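Local coordinates for protein 361aa long hypothetical D-aminopeptidase (Pyrococcus horikoshii, PDB 2DRH) that is of unproven function but probably acts as an aminopeptidase of the peptidase S58 type, at residues 51-59 and 153-163; 107-115 and 127-135. One frame throughout, in Å; residues are numbered along the deposited sequence.

Contact 1 (51-59 and 153-163); sequences GVTAILPHE and HVVEAIKRADE
Strand 51-56 crosses helix 153-160 at 45°, their axes approaching to 7.2 Å, and CA of Ala-54 lies 5.5 Å from CA of Ile-158. Val-52, Ala-54 and Leu-56 point toward the helix, while Thr-53 and Ile-55 point away from it. The small methyl of Ala-54 is consistent with this close approach: its CB sits 4.0 Å from CB of Ala-157 and also lies against the Ala-157 carbonyl and CG1 of Ile-158. Val-52 reaches Ala-157 through CG1, the branch anti to its backbone N (chi1 176°), and CG2 comes near CB of His-153. The pattern is an alpha/beta layer: strand 48-56 is an inner strand of a mixed sheet, between strands 28-36 and 96-100, and helix 151-160 covers one face, Ala-157 also touching Val-32. Past the helical turns Leu-56 straddles the methyl of Ala-161, with CD1 3.5 Å and CD2 3.8 Å from Ala-161 CB. Beyond Leu-56, the carboxylates of Glu-59 and Glu-163 bring like charges together, OE2 to OE2 3.8 Å with planes 61° apart; both side chains also touch Lys-28, whose charge probably eases the repulsion.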
ATOM      1  N   GLY A  51      -7.059  19.398 -24.523  1.00 22.82           N
ATOM      2  CA  GLY A  51      -8.404  18.875 -24.695  1.00 23.21           C
ATOM      3  C   GLY A  51      -8.880  18.030 -23.537  1.00 23.85           C
ATOM      4  O   GLY A  51      -8.249  17.992 -22.482  1.00 23.20           O
ATOM      5  N   VAL A  52      -9.992  17.334 -23.752  1.00 23.15           N
ATOM      6  CA  VAL A  52     -10.597  16.487 -22.740  1.00 23.20           C
ATOM      7  C   VAL A  52     -11.130  15.204 -23.363  1.00 23.21           C
ATOM      8  O   VAL A  52     -11.676  15.216 -24.467  1.00 24.66           O
ATOM      9  CB  VAL A  52     -11.778  17.218 -22.047  1.00 24.36           C
ATOM     10  CG1 VAL A  52     -12.476  16.288 -21.059  1.00 23.09           C
ATOM     11  CG2 VAL A  52     -11.274  18.459 -21.336  1.00 24.01           C
ATOM     12  N   THR A  53     -10.961  14.094 -22.655  1.00 22.50           N
ATOM     13  CA  THR A  53     -11.447  12.805 -23.124  1.00 20.79           C
ATOM     14  C   THR A  53     -12.247  12.170 -21.990  1.00 23.36           C
ATOM     15  O   THR A  53     -11.782  12.108 -20.845  1.00 22.72           O
ATOM     16  CB  THR A  53     -10.289  11.861 -23.509  1.00 20.26           C
ATOM     17  OG1 THR A  53      -9.579  12.398 -24.632  1.00 17.85           O
ATOM     18  CG2 THR A  53     -10.826  10.479 -23.863  1.00 19.92           C
ATOM     19  N   ALA A  54     -13.449  11.705 -22.313  1.00 22.30           N
ATOM     20  CA  ALA A  54     -14.318  11.088 -21.326  1.00 21.52           C
ATOM     21  C   ALA A  54     -14.552   9.609 -21.619  1.00 22.41           C
ATOM     22  O   ALA A  54     -14.784   9.228 -22.761  1.00 19.76           O
ATOM     23  CB  ALA A  54     -15.650  11.826 -21.287  1.00 21.74           C
ATOM     24  N   ILE A  55     -14.474   8.780 -20.583  1.00 22.85           N
ATOM     25  CA  ILE A  55     -14.713   7.352 -20.732  1.00 24.79           C
ATOM     26  C   ILE A  55     -15.852   6.982 -19.788  1.00 25.15           C
ATOM     27  O   ILE A  55     -15.759   7.186 -18.574  1.00 24.75           O
ATOM     28  CB  ILE A  55     -13.465   6.483 -20.371  1.00 24.34           C
ATOM     29  CG1 ILE A  55     -12.265   6.862 -21.246  1.00 24.06           C
ATOM     30  CG2 ILE A  55     -13.781   5.005 -20.582  1.00 24.60           C
ATOM     31  CD1 ILE A  55     -11.337   7.892 -20.620  1.00 24.37           C
ATOM     32  N   LEU A  56     -16.931   6.454 -20.360  1.00 25.30           N
ATOM     33  CA  LEU A  56     -18.098   6.043 -19.586  1.00 25.21           C
ATOM     34  C   LEU A  56     -18.068   4.531 -19.426  1.00 24.79           C
ATOM     35  O   LEU A  56     -17.968   3.802 -20.413  1.00 24.90           O
ATOM     36  CB  LEU A  56     -19.388   6.448 -20.308  1.00 26.01           C
ATOM     37  CG  LEU A  56     -19.743   7.932 -20.424  1.00 28.22           C
ATOM     38  CD1 LEU A  56     -18.569   8.733 -20.963  1.00 29.57           C
ATOM     39  CD2 LEU A  56     -20.960   8.078 -21.334  1.00 28.06           C
ATOM     40  N   PRO A  57     -18.122   4.040 -18.178  1.00 24.71           N
ATOM     41  CA  PRO A  57     -18.104   2.598 -17.911  1.00 26.58           C
ATOM     42  C   PRO A  57     -19.251   1.884 -18.631  1.00 27.20           C
ATOM     43  O   PRO A  57     -19.072   0.788 -19.165  1.00 27.44           O
ATOM     44  CB  PRO A  57     -18.232   2.532 -16.394  1.00 24.96           C
ATOM     45  CG  PRO A  57     -17.484   3.761 -15.960  1.00 25.54           C
ATOM     46  CD  PRO A  57     -17.992   4.805 -16.927  1.00 24.83           C
ATOM     47  N   HIS A  58     -20.427   2.511 -18.622  1.00 26.72           N
ATOM     48  CA  HIS A  58     -21.605   1.982 -19.302  1.00 27.42           C
ATOM     49  C   HIS A  58     -22.480   3.148 -19.760  1.00 28.57           C
ATOM     50  O   HIS A  58     -22.046   4.302 -19.709  1.00 28.55           O
ATOM     51  CB  HIS A  58     -22.389   0.996 -18.411  1.00 26.68           C
ATOM     52  CG  HIS A  58     -22.882   1.578 -17.123  1.00 25.61           C
ATOM     53  ND1 HIS A  58     -23.910   2.494 -17.062  1.00 25.82           N
ATOM     54  CD2 HIS A  58     -22.497   1.358 -15.844  1.00 26.42           C
ATOM     55  CE1 HIS A  58     -24.136   2.814 -15.801  1.00 26.26           C
ATOM     56  NE2 HIS A  58     -23.291   2.139 -15.041  1.00 27.87           N
ATOM     57  N   GLU A  59     -23.703   2.862 -20.194  1.00 28.97           N
ATOM     58  CA  GLU A  59     -24.582   3.909 -20.718  1.00 29.03           C
ATOM     59  C   GLU A  59     -25.639   4.523 -19.786  1.00 28.02           C
ATOM     60  O   GLU A  59     -26.332   5.469 -20.167  1.00 28.39           O
ATOM     61  CB  GLU A  59     -25.252   3.382 -21.992  1.00 31.31           C
ATOM     62  CG  GLU A  59     -24.246   2.923 -23.044  1.00 35.81           C
ATOM     63  CD  GLU A  59     -24.850   1.981 -24.075  1.00 38.89           C
ATOM     64  OE1 GLU A  59     -25.269   0.861 -23.698  1.00 38.25           O
ATOM     65  OE2 GLU A  59     -24.905   2.365 -25.264  1.00 38.76           O
ATOM     66  N   HIS A 153     -16.501  21.966 -21.603  1.00 25.86           N
ATOM     67  CA  HIS A 153     -15.807  20.993 -22.447  1.00 26.92           C
ATOM     68  C   HIS A 153     -15.946  19.594 -21.862  1.00 26.90           C
ATOM     69  O   HIS A 153     -16.048  18.611 -22.598  1.00 26.89           O
ATOM     70  CB  HIS A 153     -14.327  21.370 -22.581  1.00 27.33           C
ATOM     71  CG  HIS A 153     -14.097  22.641 -23.341  1.00 28.69           C
ATOM     72  ND1 HIS A 153     -12.930  23.369 -23.240  1.00 27.16           N
ATOM     73  CD2 HIS A 153     -14.884  23.312 -24.217  1.00 27.43           C
ATOM     74  CE1 HIS A 153     -13.008  24.433 -24.020  1.00 26.53           C
ATOM     75  NE2 HIS A 153     -14.185  24.422 -24.624  1.00 26.93           N
ATOM     76  N   VAL A 154     -15.969  19.515 -20.536  1.00 27.31           N
ATOM     77  CA  VAL A 154     -16.097  18.238 -19.850  1.00 27.58           C
ATOM     78  C   VAL A 154     -17.488  17.643 -20.064  1.00 27.44           C
ATOM     79  O   VAL A 154     -17.627  16.446 -20.313  1.00 27.87           O
ATOM     80  CB  VAL A 154     -15.846  18.387 -18.338  1.00 27.66           C
ATOM     81  CG1 VAL A 154     -15.988  17.026 -17.655  1.00 27.25           C
ATOM     82  CG2 VAL A 154     -14.456  18.963 -18.098  1.00 28.42           C
ATOM     83  N   VAL A 155     -18.515  18.477 -19.958  1.00 26.80           N
ATOM     84  CA  VAL A 155     -19.879  18.014 -20.160  1.00 27.22           C
ATOM     85  C   VAL A 155     -20.061  17.582 -21.617  1.00 28.05           C
ATOM     86  O   VAL A 155     -20.712  16.575 -21.897  1.00 27.77           O
ATOM     87  CB  VAL A 155     -20.906  19.121 -19.824  1.00 28.49           C
ATOM     88  CG1 VAL A 155     -22.328  18.624 -20.121  1.00 27.06           C
ATOM     89  CG2 VAL A 155     -20.782  19.519 -18.345  1.00 24.74           C
ATOM     90  N   GLU A 156     -19.471  18.345 -22.535  1.00 27.20           N
ATOM     91  CA  GLU A 156     -19.561  18.047 -23.960  1.00 27.94           C
ATOM     92  C   GLU A 156     -18.892  16.713 -24.284  1.00 26.84           C
ATOM     93  O   GLU A 156     -19.457  15.884 -25.008  1.00 25.33           O
ATOM     94  CB  GLU A 156     -18.911  19.178 -24.775  1.00 30.73           C
ATOM     95  CG  GLU A 156     -19.001  19.039 -26.292  1.00 34.16           C
ATOM     96  CD  GLU A 156     -20.433  18.870 -26.806  1.00 37.48           C
ATOM     97  OE1 GLU A 156     -21.330  19.619 -26.364  1.00 39.75           O
ATOM     98  OE2 GLU A 156     -20.661  17.992 -27.666  1.00 39.96           O
ATOM     99  N   ALA A 157     -17.691  16.506 -23.749  1.00 24.64           N
ATOM    100  CA  ALA A 157     -16.959  15.264 -23.990  1.00 23.24           C
ATOM    101  C   ALA A 157     -17.792  14.066 -23.538  1.00 23.02           C
ATOM    102  O   ALA A 157     -17.796  13.023 -24.194  1.00 22.46           O
ATOM    103  CB  ALA A 157     -15.614  15.280 -23.251  1.00 22.27           C
ATOM    104  N   ILE A 158     -18.502  14.225 -22.423  1.00 21.56           N
ATOM    105  CA  ILE A 158     -19.334  13.150 -21.899  1.00 21.31           C
ATOM    106  C   ILE A 158     -20.537  12.878 -22.805  1.00 22.42           C
ATOM    107  O   ILE A 158     -20.915  11.732 -23.009  1.00 21.43           O
ATOM    108  CB  ILE A 158     -19.840  13.483 -20.476  1.00 21.82           C
ATOM    109  CG1 ILE A 158     -18.642  13.680 -19.537  1.00 21.18           C
ATOM    110  CG2 ILE A 158     -20.754  12.366 -19.968  1.00 20.24           C
ATOM    111  CD1 ILE A 158     -19.017  14.089 -18.133  1.00 19.77           C
ATOM    112  N   LYS A 159     -21.127  13.931 -23.357  1.00 24.12           N
ATOM    113  CA  LYS A 159     -22.287  13.765 -24.228  1.00 27.23           C
ATOM    114  C   LYS A 159     -21.932  13.336 -25.655  1.00 28.19           C
ATOM    115  O   LYS A 159     -22.810  12.948 -26.427  1.00 30.05           O
ATOM    116  CB  LYS A 159     -23.119  15.052 -24.227  1.00 27.44           C
ATOM    117  CG  LYS A 159     -23.753  15.324 -22.861  1.00 29.96           C
ATOM    118  CD  LYS A 159     -24.526  16.632 -22.813  1.00 33.73           C
ATOM    119  CE  LYS A 159     -25.202  16.807 -21.461  1.00 34.23           C
ATOM    120  NZ  LYS A 159     -25.951  18.093 -21.366  1.00 38.52           N
ATOM    121  N   ARG A 160     -20.647  13.389 -25.996  1.00 28.61           N
ATOM    122  CA  ARG A 160     -20.183  12.973 -27.319  1.00 29.00           C
ATOM    123  C   ARG A 160     -19.697  11.522 -27.261  1.00 29.44           C
ATOM    124  O   ARG A 160     -19.427  10.908 -28.293  1.00 29.76           O
ATOM    125  CB  ARG A 160     -19.008  13.832 -27.790  1.00 30.20           C
ATOM    126  CG  ARG A 160     -19.309  15.263 -28.212  1.00 30.55           C
ATOM    127  CD  ARG A 160     -18.000  15.914 -28.676  1.00 33.42           C
ATOM    128  NE  ARG A 160     -18.161  17.269 -29.198  1.00 34.89           N
ATOM    129  CZ  ARG A 160     -17.153  18.027 -29.626  1.00 35.83           C
ATOM    130  NH1 ARG A 160     -15.911  17.564 -29.595  1.00 35.56           N
ATOM    131  NH2 ARG A 160     -17.382  19.252 -30.078  1.00 36.25           N
ATOM    132  N   ALA A 161     -19.574  10.980 -26.055  1.00 29.49           N
ATOM    133  CA  ALA A 161     -19.084   9.616 -25.889  1.00 30.31           C
ATOM    134  C   ALA A 161     -19.913   8.579 -26.636  1.00 32.04           C
ATOM    135  O   ALA A 161     -21.143   8.603 -26.584  1.00 31.07           O
ATOM    136  CB  ALA A 161     -19.029   9.259 -24.410  1.00 27.55           C
ATOM    137  N   ASP A 162     -19.234   7.679 -27.340  1.00 33.72           N
ATOM    138  CA  ASP A 162     -19.917   6.614 -28.061  1.00 36.01           C
ATOM    139  C   ASP A 162     -18.956   5.488 -28.428  1.00 35.98           C
ATOM    140  O   ASP A 162     -17.778   5.515 -28.056  1.00 35.87           O
ATOM    141  CB  ASP A 162     -20.620   7.158 -29.314  1.00 39.33           C
ATOM    142  CG  ASP A 162     -19.667   7.431 -30.456  1.00 41.90           C
ATOM    143  OD1 ASP A 162     -18.812   8.332 -30.322  1.00 43.03           O
ATOM    144  OD2 ASP A 162     -19.780   6.733 -31.491  1.00 44.32           O
ATOM    145  N   GLU A 163     -19.476   4.497 -29.145  1.00 36.33           N
ATOM    146  CA  GLU A 163     -18.714   3.324 -29.570  1.00 36.55           C
ATOM    147  C   GLU A 163     -17.499   3.668 -30.425  1.00 35.96           C
ATOM    148  O   GLU A 163     -16.377   3.252 -30.138  1.00 35.24           O
ATOM    149  CB  GLU A 163     -19.623   2.377 -30.359  1.00 38.59           C
ATOM    150  CG  GLU A 163     -20.836   1.833 -29.594  1.00 41.97           C
ATOM    151  CD  GLU A 163     -21.712   2.917 -28.982  1.00 43.35           C
ATOM    152  OE1 GLU A 163     -22.044   3.901 -29.681  1.00 42.77           O
ATOM    153  OE2 GLU A 163     -22.079   2.777 -27.794  1.00 46.75           O
TER

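Contact 2 (107-115 and 127-135); sequences AVEGLLDYI and GSVNPLVLE
With chi1 at 59°, Val-129 sets CG1 between its backbone N and carbonyl carbon and CG2 anti to the N, turning both methyls to the helix: CG1 meets CD2 of Leu-112 at 3.5 Å, and CG2 lies 4.0 Å from CD1 of Ile-115. Leu-111 puts CG opposite its own N (chi1 178°), pointing the chain at Pro-131, where CD2 meets CB and CA. CD2 of Leu-111 comes 3.4 Å from Pro-131 CB, tighter than usual van der Waals contact, the two side chains meeting at a slant. CG1 of Val-108 approaches CG of the same ring, so the proline is touched from two successive turns of the helix. Helix 104-118 and strand 132-136 belong to a beta-alpha-beta unit that starts from strand 96-100; the short segments run at 149°, and the returning strand pairs parallel to strand 96-100 through backbone bonds of Leu-132 and Leu-134. Val-133 divides its two methyls between Ala-107 and Val-108, CG1 3.7 Å from CB of Ala-107 and CG2 4.0 Å from CG2 of Val-108, the two valines crossing at about a right angle. An alanine in place of Val-129 would leave Leu-112 CD2 and Ile-115 CD1 without their methyl partners and would probably open a gap between the 127-135 segment and the helix at Leu-112 and Ile-115. A second subunit also packs against this helix, and Glu-109 and Asp-113 form salt bridges with Arg-147 of that neighbouring chain; Asp-113 also pairs with Arg-151 of its own chain.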
ATOM      1  N   ALA A 107     -11.625  20.269 -14.734  1.00 23.22           N
ATOM      2  CA  ALA A 107     -12.250  18.999 -15.079  1.00 23.57           C
ATOM      3  C   ALA A 107     -13.200  18.568 -13.975  1.00 23.98           C
ATOM      4  O   ALA A 107     -14.307  18.109 -14.241  1.00 24.34           O
ATOM      5  CB  ALA A 107     -11.180  17.933 -15.308  1.00 22.65           C
ATOM      6  N   VAL A 108     -12.759  18.713 -12.730  1.00 22.92           N
ATOM      7  CA  VAL A 108     -13.595  18.366 -11.593  1.00 21.10           C
ATOM      8  C   VAL A 108     -14.851  19.245 -11.602  1.00 22.21           C
ATOM      9  O   VAL A 108     -15.972  18.757 -11.405  1.00 19.15           O
ATOM     10  CB  VAL A 108     -12.830  18.570 -10.265  1.00 20.22           C
ATOM     11  CG1 VAL A 108     -13.802  18.596  -9.082  1.00 20.73           C
ATOM     12  CG2 VAL A 108     -11.816  17.449 -10.085  1.00 18.46           C
ATOM     13  N   GLU A 109     -14.666  20.538 -11.839  1.00 20.31           N
ATOM     14  CA  GLU A 109     -15.797  21.454 -11.871  1.00 21.06           C
ATOM     15  C   GLU A 109     -16.816  21.015 -12.927  1.00 22.11           C
ATOM     16  O   GLU A 109     -18.005  20.911 -12.641  1.00 20.66           O
ATOM     17  CB  GLU A 109     -15.317  22.872 -12.170  1.00 21.04           C
ATOM     18  CG  GLU A 109     -14.472  23.494 -11.065  1.00 23.98           C
ATOM     19  CD  GLU A 109     -15.304  23.989  -9.894  1.00 25.31           C
ATOM     20  OE1 GLU A 109     -16.162  23.228  -9.404  1.00 25.65           O
ATOM     21  OE2 GLU A 109     -15.090  25.140  -9.454  1.00 25.77           O
ATOM     22  N   GLY A 110     -16.337  20.757 -14.142  1.00 22.99           N
ATOM     23  CA  GLY A 110     -17.221  20.342 -15.217  1.00 23.32           C
ATOM     24  C   GLY A 110     -17.883  19.007 -14.954  1.00 24.40           C
ATOM     25  O   GLY A 110     -19.082  18.836 -15.180  1.00 26.43           O
ATOM     26  N   LEU A 111     -17.095  18.048 -14.483  1.00 24.99           N
ATOM     27  CA  LEU A 111     -17.606  16.726 -14.174  1.00 24.27           C
ATOM     28  C   LEU A 111     -18.737  16.844 -13.154  1.00 25.21           C
ATOM     29  O   LEU A 111     -19.796  16.217 -13.298  1.00 25.30           O
ATOM     30  CB  LEU A 111     -16.476  15.851 -13.620  1.00 23.42           C
ATOM     31  CG  LEU A 111     -16.837  14.428 -13.200  1.00 22.48           C
ATOM     32  CD1 LEU A 111     -17.587  13.724 -14.333  1.00 21.85           C
ATOM     33  CD2 LEU A 111     -15.567  13.676 -12.844  1.00 20.51           C
ATOM     34  N   LEU A 112     -18.516  17.642 -12.116  1.00 24.57           N
ATOM     35  CA  LEU A 112     -19.549  17.828 -11.105  1.00 25.74           C
ATOM     36  C   LEU A 112     -20.780  18.477 -11.735  1.00 26.26           C
ATOM     37  O   LEU A 112     -21.908  18.194 -11.326  1.00 27.11           O
ATOM     38  CB  LEU A 112     -19.039  18.693  -9.952  1.00 25.39           C
ATOM     39  CG  LEU A 112     -18.044  18.040  -8.989  1.00 26.65           C
ATOM     40  CD1 LEU A 112     -17.643  19.042  -7.922  1.00 26.17           C
ATOM     41  CD2 LEU A 112     -18.675  16.808  -8.349  1.00 26.68           C
ATOM     42  N   ASP A 113     -20.570  19.347 -12.720  1.00 24.61           N
ATOM     43  CA  ASP A 113     -21.699  19.992 -13.381  1.00 25.89           C
ATOM     44  C   ASP A 113     -22.615  18.903 -13.937  1.00 26.16           C
ATOM     45  O   ASP A 113     -23.832  18.933 -13.743  1.00 25.09           O
ATOM     46  CB  ASP A 113     -21.236  20.879 -14.542  1.00 24.73           C
ATOM     47  CG  ASP A 113     -20.612  22.187 -14.084  1.00 23.24           C
ATOM     48  OD1 ASP A 113     -20.833  22.597 -12.925  1.00 22.22           O
ATOM     49  OD2 ASP A 113     -19.911  22.814 -14.907  1.00 21.39           O
ATOM     50  N   TYR A 114     -22.012  17.946 -14.633  1.00 25.86           N
ATOM     51  CA  TYR A 114     -22.750  16.842 -15.231  1.00 26.78           C
ATOM     52  C   TYR A 114     -23.421  15.980 -14.164  1.00 26.88           C
ATOM     53  O   TYR A 114     -24.627  15.750 -14.205  1.00 26.52           O
ATOM     54  CB  TYR A 114     -21.805  15.978 -16.081  1.00 26.36           C
ATOM     55  CG  TYR A 114     -22.462  14.747 -16.685  1.00 27.22           C
ATOM     56  CD1 TYR A 114     -23.359  14.857 -17.754  1.00 26.20           C
ATOM     57  CD2 TYR A 114     -22.206  13.475 -16.170  1.00 26.25           C
ATOM     58  CE1 TYR A 114     -23.987  13.730 -18.290  1.00 24.76           C
ATOM     59  CE2 TYR A 114     -22.831  12.340 -16.699  1.00 26.23           C
ATOM     60  CZ  TYR A 114     -23.717  12.476 -17.759  1.00 25.94           C
ATOM     61  OH  TYR A 114     -24.326  11.356 -18.279  1.00 25.02           O
ATOM     62  N   ILE A 115     -22.623  15.513 -13.207  1.00 26.98           N
ATOM     63  CA  ILE A 115     -23.100  14.653 -12.131  1.00 26.34           C
ATOM     64  C   ILE A 115     -24.241  15.210 -11.287  1.00 27.25           C
ATOM     65  O   ILE A 115     -25.215  14.498 -11.011  1.00 26.12           O
ATOM     66  CB  ILE A 115     -21.933  14.259 -11.189  1.00 28.03           C
ATOM     67  CG1 ILE A 115     -20.923  13.401 -11.960  1.00 29.03           C
ATOM     68  CG2 ILE A 115     -22.460  13.496  -9.973  1.00 25.89           C
ATOM     69  CD1 ILE A 115     -19.615  13.173 -11.223  1.00 32.41           C
ATOM     70  N   GLY A 127     -25.061  10.990   0.195  1.00 28.28           N
ATOM     71  CA  GLY A 127     -23.696  11.486   0.272  1.00 29.75           C
ATOM     72  C   GLY A 127     -23.210  12.299  -0.915  1.00 29.77           C
ATOM     73  O   GLY A 127     -23.993  12.675  -1.786  1.00 30.63           O
ATOM     74  N   SER A 128     -21.906  12.571  -0.945  1.00 27.96           N
ATOM     75  CA  SER A 128     -21.312  13.353  -2.025  1.00 27.24           C
ATOM     76  C   SER A 128     -20.913  12.446  -3.184  1.00 25.94           C
ATOM     77  O   SER A 128     -21.479  11.371  -3.359  1.00 25.97           O
ATOM     78  CB  SER A 128     -20.086  14.122  -1.515  1.00 29.08           C
ATOM     79  OG  SER A 128     -19.034  13.240  -1.162  1.00 29.40           O
ATOM     80  N   VAL A 129     -19.934  12.875  -3.974  1.00 24.34           N
ATOM     81  CA  VAL A 129     -19.493  12.083  -5.110  1.00 21.77           C
ATOM     82  C   VAL A 129     -17.988  12.149  -5.311  1.00 21.18           C
ATOM     83  O   VAL A 129     -17.354  13.168  -5.036  1.00 20.04           O
ATOM     84  CB  VAL A 129     -20.208  12.531  -6.404  1.00 21.57           C
ATOM     85  CG1 VAL A 129     -19.924  13.997  -6.676  1.00 20.74           C
ATOM     86  CG2 VAL A 129     -19.770  11.665  -7.567  1.00 22.03           C
ATOM     87  N   ASN A 130     -17.430  11.049  -5.810  1.00 20.90           N
ATOM     88  CA  ASN A 130     -15.998  10.932  -6.039  1.00 20.59           C
ATOM     89  C   ASN A 130     -15.605  11.061  -7.513  1.00 18.89           C
ATOM     90  O   ASN A 130     -15.472  10.066  -8.224  1.00 19.52           O
ATOM     91  CB  ASN A 130     -15.516   9.595  -5.474  1.00 19.65           C
ATOM     92  CG  ASN A 130     -14.011   9.436  -5.547  1.00 21.04           C
ATOM     93  OD1 ASN A 130     -13.254  10.335  -5.162  1.00 20.98           O
ATOM     94  ND2 ASN A 130     -13.566   8.287  -6.031  1.00 17.74           N
ATOM     95  N   PRO A 131     -15.417  12.299  -7.993  1.00 20.06           N
ATOM     96  CA  PRO A 131     -15.036  12.499  -9.392  1.00 20.60           C
ATOM     97  C   PRO A 131     -13.677  11.884  -9.696  1.00 21.54           C
ATOM     98  O   PRO A 131     -12.733  12.022  -8.914  1.00 21.79           O
ATOM     99  CB  PRO A 131     -15.042  14.019  -9.537  1.00 21.57           C
ATOM    100  CG  PRO A 131     -14.715  14.496  -8.159  1.00 21.35           C
ATOM    101  CD  PRO A 131     -15.551  13.593  -7.302  1.00 21.06           C
ATOM    102  N   LEU A 132     -13.587  11.203 -10.832  1.00 21.24           N
ATOM    103  CA  LEU A 132     -12.350  10.553 -11.240  1.00 19.60           C
ATOM    104  C   LEU A 132     -11.734  11.276 -12.427  1.00 21.09           C
ATOM    105  O   LEU A 132     -12.289  11.278 -13.530  1.00 19.25           O
ATOM    106  CB  LEU A 132     -12.628   9.095 -11.593  1.00 20.78           C
ATOM    107  CG  LEU A 132     -11.475   8.181 -12.009  1.00 20.47           C
ATOM    108  CD1 LEU A 132     -10.375   8.156 -10.942  1.00 19.11           C
ATOM    109  CD2 LEU A 132     -12.051   6.780 -12.216  1.00 19.82           C
ATOM    110  N   VAL A 133     -10.575  11.882 -12.183  1.00 20.66           N
ATOM    111  CA  VAL A 133      -9.854  12.648 -13.186  1.00 18.88           C
ATOM    112  C   VAL A 133      -8.372  12.300 -13.170  1.00 19.16           C
ATOM    113  O   VAL A 133      -7.750  12.266 -12.105  1.00 20.19           O
ATOM    114  CB  VAL A 133      -9.991  14.159 -12.904  1.00 19.05           C
ATOM    115  CG1 VAL A 133      -9.313  14.969 -14.001  1.00 18.89           C
ATOM    116  CG2 VAL A 133     -11.462  14.535 -12.776  1.00 19.50           C
ATOM    117  N   LEU A 134      -7.812  12.043 -14.349  1.00 19.64           N
ATOM    118  CA  LEU A 134      -6.393  11.723 -14.483  1.00 21.21           C
ATOM    119  C   LEU A 134      -5.774  12.621 -15.555  1.00 22.62           C
ATOM    120  O   LEU A 134      -6.493  13.255 -16.329  1.00 22.05           O
ATOM    121  CB  LEU A 134      -6.198  10.245 -14.820  1.00 18.95           C
ATOM    122  CG  LEU A 134      -6.564   9.317 -13.655  1.00 20.53           C
ATOM    123  CD1 LEU A 134      -7.995   8.825 -13.832  1.00 20.77           C
ATOM    124  CD2 LEU A 134      -5.603   8.139 -13.596  1.00 19.24           C
ATOM    125  N   GLU A 135      -4.448  12.675 -15.615  1.00 21.62           N
ATOM    126  CA  GLU A 135      -3.831  13.578 -16.564  1.00 22.08           C
ATOM    127  C   GLU A 135      -2.412  13.300 -17.008  1.00 22.37           C
ATOM    128  O   GLU A 135      -1.728  12.426 -16.480  1.00 23.83           O
ATOM    129  CB  GLU A 135      -3.856  14.985 -15.977  1.00 20.64           C
ATOM    130  CG  GLU A 135      -3.299  15.063 -14.549  1.00 20.06           C
ATOM    131  CD  GLU A 135      -1.862  14.563 -14.426  1.00 18.68           C
ATOM    132  OE1 GLU A 135      -0.989  15.033 -15.183  1.00 18.53           O
ATOM    133  OE2 GLU A 135      -1.607  13.698 -13.564  1.00 19.20           O
TER

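How the contacts relate
Contact 2 is nested within the chain loop that contact 1 closes, and strand 132-136 leads on to helix 151-160, the next element. The centres of contacts 1 and 2 are about 13 Å apart, and both contacts involve the same four-stranded sheet, in the order 28-36, 48-56, 96-100, 132-136, with strand 96-100 between the two strands involved. The two helices pack directly: Val-154 CG1 lies 3.5 Å from the backbone N of Leu-111, and its CG2 3.7 Å from CA of Ala-107. Further along, Ile-158 CG2 meets CZ of Tyr-114 at 3.7 Å. Ile-158 and Leu-111 each serve their own contact while touching each other. Contact 2 borders a second subunit, whereas contact 1 touches no other chain of the assembly.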